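Local coordinates for protein GTP-sensing transcriptional pleiotropic repressor CodY (Clostridioides difficile, PDB 5N0L) that senses nutrients by binding isoleucine in its GAF domain and, with GTP as a probable second signal, represses transcription of many genes, at residues Leu144-Ala147 with Glu148-Thr152. Residues are numbered along the deposited sequence; the frame is centred on the assembly and turned at random.
Sequences LVIA and EYSAT
Ser150 sits one turn beyond Ile146 and bonds to its carbonyl twice over. The amide Ser150 N donates to Ile146 O at 3.0 Å, and the hydroxyl OG, lying beside its own backbone N (chi1 -72°), donates to Ile146 O at 2.9 Å from the other face of the carbonyl plane. Thr152 repeats the pattern on Glu148, with OG1 2.9 Å from Glu148 O. Serine and threonine suit buried helix positions for this reason: the carbonyl one turn back accepts the hydroxyl, and Thr152 OG1 also bonds to Gln20 of a second subunit. Ordinary i to i+4 bonds continue the alpha-helix, from Glu148 N to Leu144 O, Tyr149 N to Val145 O and Ala151 N to Ala147 O.

Glu148 lays its CG 3.2 Å from Leu144 O and then extends; OE2 is hydrogen-bonded to Thr91 OG1 and forms a salt bridge with Arg13 of the second subunit, an arginine that probably favours the ionised form of this buried carboxylate.

With CG between the backbone N and carbonyl carbon (chi1 88°), unusual within a helix, the Tyr149 ring lies against the preceding turn. CD2 comes 3.3 Å from Val145 O, and Ile146 O lies 3.9 Å above one ring face, toward the rim; the apolar pair is Val145 CG1 and Tyr149 CD2, 4.3 Å apart. Tyr149 also stacks on Tyr149 of a fourth subunit, making helix 141-158 part of the assembly interface.

This helix packs on the antiparallel GAF sheet: the small Ala147 and Ala151 allow close approach to strand 125-134, Ala151 also touches strand 114-122, and Ile146 and Ser150 meet helix 30-40 at Leu36.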
ATOM      1  N   LEU A 144      20.256  21.900 -13.782  1.00 19.70           N
ATOM      2  CA  LEU A 144      18.891  22.149 -13.342  1.00 22.52           C
ATOM      3  C   LEU A 144      17.891  21.144 -13.810  1.00 21.22           C
ATOM      4  O   LEU A 144      16.956  20.788 -13.075  1.00 20.94           O
ATOM      5  CB  LEU A 144      18.451  23.594 -13.573  1.00 23.85           C
ATOM      6  CG  LEU A 144      19.179  24.791 -13.007  1.00 22.57           C
ATOM      7  CD1 LEU A 144      18.487  26.160 -13.255  1.00 27.52           C
ATOM      8  CD2 LEU A 144      19.350  24.623 -11.506  1.00 24.11           C
ATOM      9  N   VAL A 145      18.025  20.652 -15.088  1.00 18.59           N
ATOM     10  CA  VAL A 145      17.184  19.623 -15.559  1.00 19.15           C
ATOM     11  C   VAL A 145      17.300  18.432 -14.558  1.00 18.86           C
ATOM     12  O   VAL A 145      16.260  17.843 -14.217  1.00 21.79           O
ATOM     13  CB  VAL A 145      17.539  19.135 -16.981  1.00 22.09           C
ATOM     14  CG1 VAL A 145      16.892  17.854 -17.429  1.00 21.07           C
ATOM     15  CG2 VAL A 145      17.113  20.321 -17.914  1.00 20.37           C
ATOM     16  N   ILE A 146      18.506  18.039 -14.330  1.00 18.38           N
ATOM     17  CA  ILE A 146      18.783  16.793 -13.531  1.00 20.16           C
ATOM     18  C   ILE A 146      18.225  17.043 -12.114  1.00 22.20           C
ATOM     19  O   ILE A 146      17.521  16.208 -11.564  1.00 23.47           O
ATOM     20  CB  ILE A 146      20.236  16.422 -13.488  1.00 22.25           C
ATOM     21  CG1 ILE A 146      20.669  16.023 -14.956  1.00 24.86           C
ATOM     22  CG2 ILE A 146      20.534  15.300 -12.488  1.00 27.49           C
ATOM     23  CD1 ILE A 146      22.124  15.939 -15.072  1.00 33.06           C
ATOM     24  N   ALA A 147      18.516  18.183 -11.601  1.00 17.28           N
ATOM     25  CA  ALA A 147      18.006  18.534 -10.201  1.00 18.85           C
ATOM     26  C   ALA A 147      16.548  18.582 -10.109  1.00 22.29           C
ATOM     27  O   ALA A 147      15.939  18.046  -9.120  1.00 22.51           O
ATOM     28  CB  ALA A 147      18.571  19.785  -9.696  1.00 20.58           C
ATOM     29  N   GLU A 148      15.861  19.183 -11.062  1.00 20.65           N
ATOM     30  CA  GLU A 148      14.479  19.311 -11.013  1.00 20.28           C
ATOM     31  C   GLU A 148      13.701  18.032 -11.232  1.00 19.12           C
ATOM     32  O   GLU A 148      12.640  17.803 -10.532  1.00 23.88           O
ATOM     33  CB  GLU A 148      13.960  20.431 -11.904  1.00 21.23           C
ATOM     34  CG  GLU A 148      14.396  21.778 -11.393  1.00 22.14           C
ATOM     35  CD  GLU A 148      13.813  22.962 -12.100  1.00 30.13           C
ATOM     36  OE1 GLU A 148      12.926  22.764 -12.987  1.00 28.06           O
ATOM     37  OE2 GLU A 148      14.249  24.083 -11.709  1.00 31.12           O
ATOM     38  N   TYR A 149      14.146  17.180 -12.168  1.00 19.89           N
ATOM     39  CA  TYR A 149      13.492  15.987 -12.340  1.00 21.70           C
ATOM     40  C   TYR A 149      13.769  15.080 -11.079  1.00 20.10           C
ATOM     41  O   TYR A 149      12.843  14.356 -10.686  1.00 22.69           O
ATOM     42  CB  TYR A 149      13.683  15.257 -13.640  1.00 24.94           C
ATOM     43  CG  TYR A 149      14.744  14.343 -13.815  1.00 24.92           C
ATOM     44  CD1 TYR A 149      14.723  13.021 -13.252  1.00 23.84           C
ATOM     45  CD2 TYR A 149      15.759  14.641 -14.752  1.00 32.71           C
ATOM     46  CE1 TYR A 149      15.704  12.127 -13.545  1.00 24.94           C
ATOM     47  CE2 TYR A 149      16.736  13.750 -15.016  1.00 30.12           C
ATOM     48  CZ  TYR A 149      16.696  12.482 -14.463  1.00 29.44           C
ATOM     49  OH  TYR A 149      17.691  11.619 -14.772  1.00 31.03           O
ATOM     50  N   SER A 150      14.958  15.143 -10.552  1.00 19.02           N
ATOM     51  CA  SER A 150      15.282  14.327  -9.327  1.00 19.68           C
ATOM     52  C   SER A 150      14.434  14.766  -8.152  1.00 20.93           C
ATOM     53  O   SER A 150      13.873  13.842  -7.452  1.00 21.15           O
ATOM     54  CB  SER A 150      16.743  14.484  -8.999  1.00 23.12           C
ATOM     55  OG  SER A 150      17.613  13.827  -9.895  1.00 23.46           O
ATOM     56  N   ALA A 151      14.236  16.054  -7.984  1.00 17.32           N
ATOM     57  CA  ALA A 151      13.265  16.581  -6.960  1.00 19.29           C
ATOM     58  C   ALA A 151      11.867  16.137  -7.163  1.00 20.43           C
ATOM     59  O   ALA A 151      11.150  15.740  -6.217  1.00 21.44           O
ATOM     60  CB  ALA A 151      13.332  18.082  -6.845  1.00 23.25           C
ATOM     61  N   THR A 152      11.381  16.154  -8.426  1.00 22.25           N
ATOM     62  CA  THR A 152      10.098  15.665  -8.730  1.00 21.46           C
ATOM     63  C   THR A 152       9.948  14.155  -8.392  1.00 20.73           C
ATOM     64  O   THR A 152       8.897  13.739  -7.875  1.00 25.36           O
ATOM     65  CB  THR A 152       9.810  15.934 -10.264  1.00 20.24           C
ATOM     66  OG1 THR A 152       9.771  17.352 -10.420  1.00 24.25           O
ATOM     67  CG2 THR A 152       8.525  15.394 -10.669  1.00 25.08           C
TER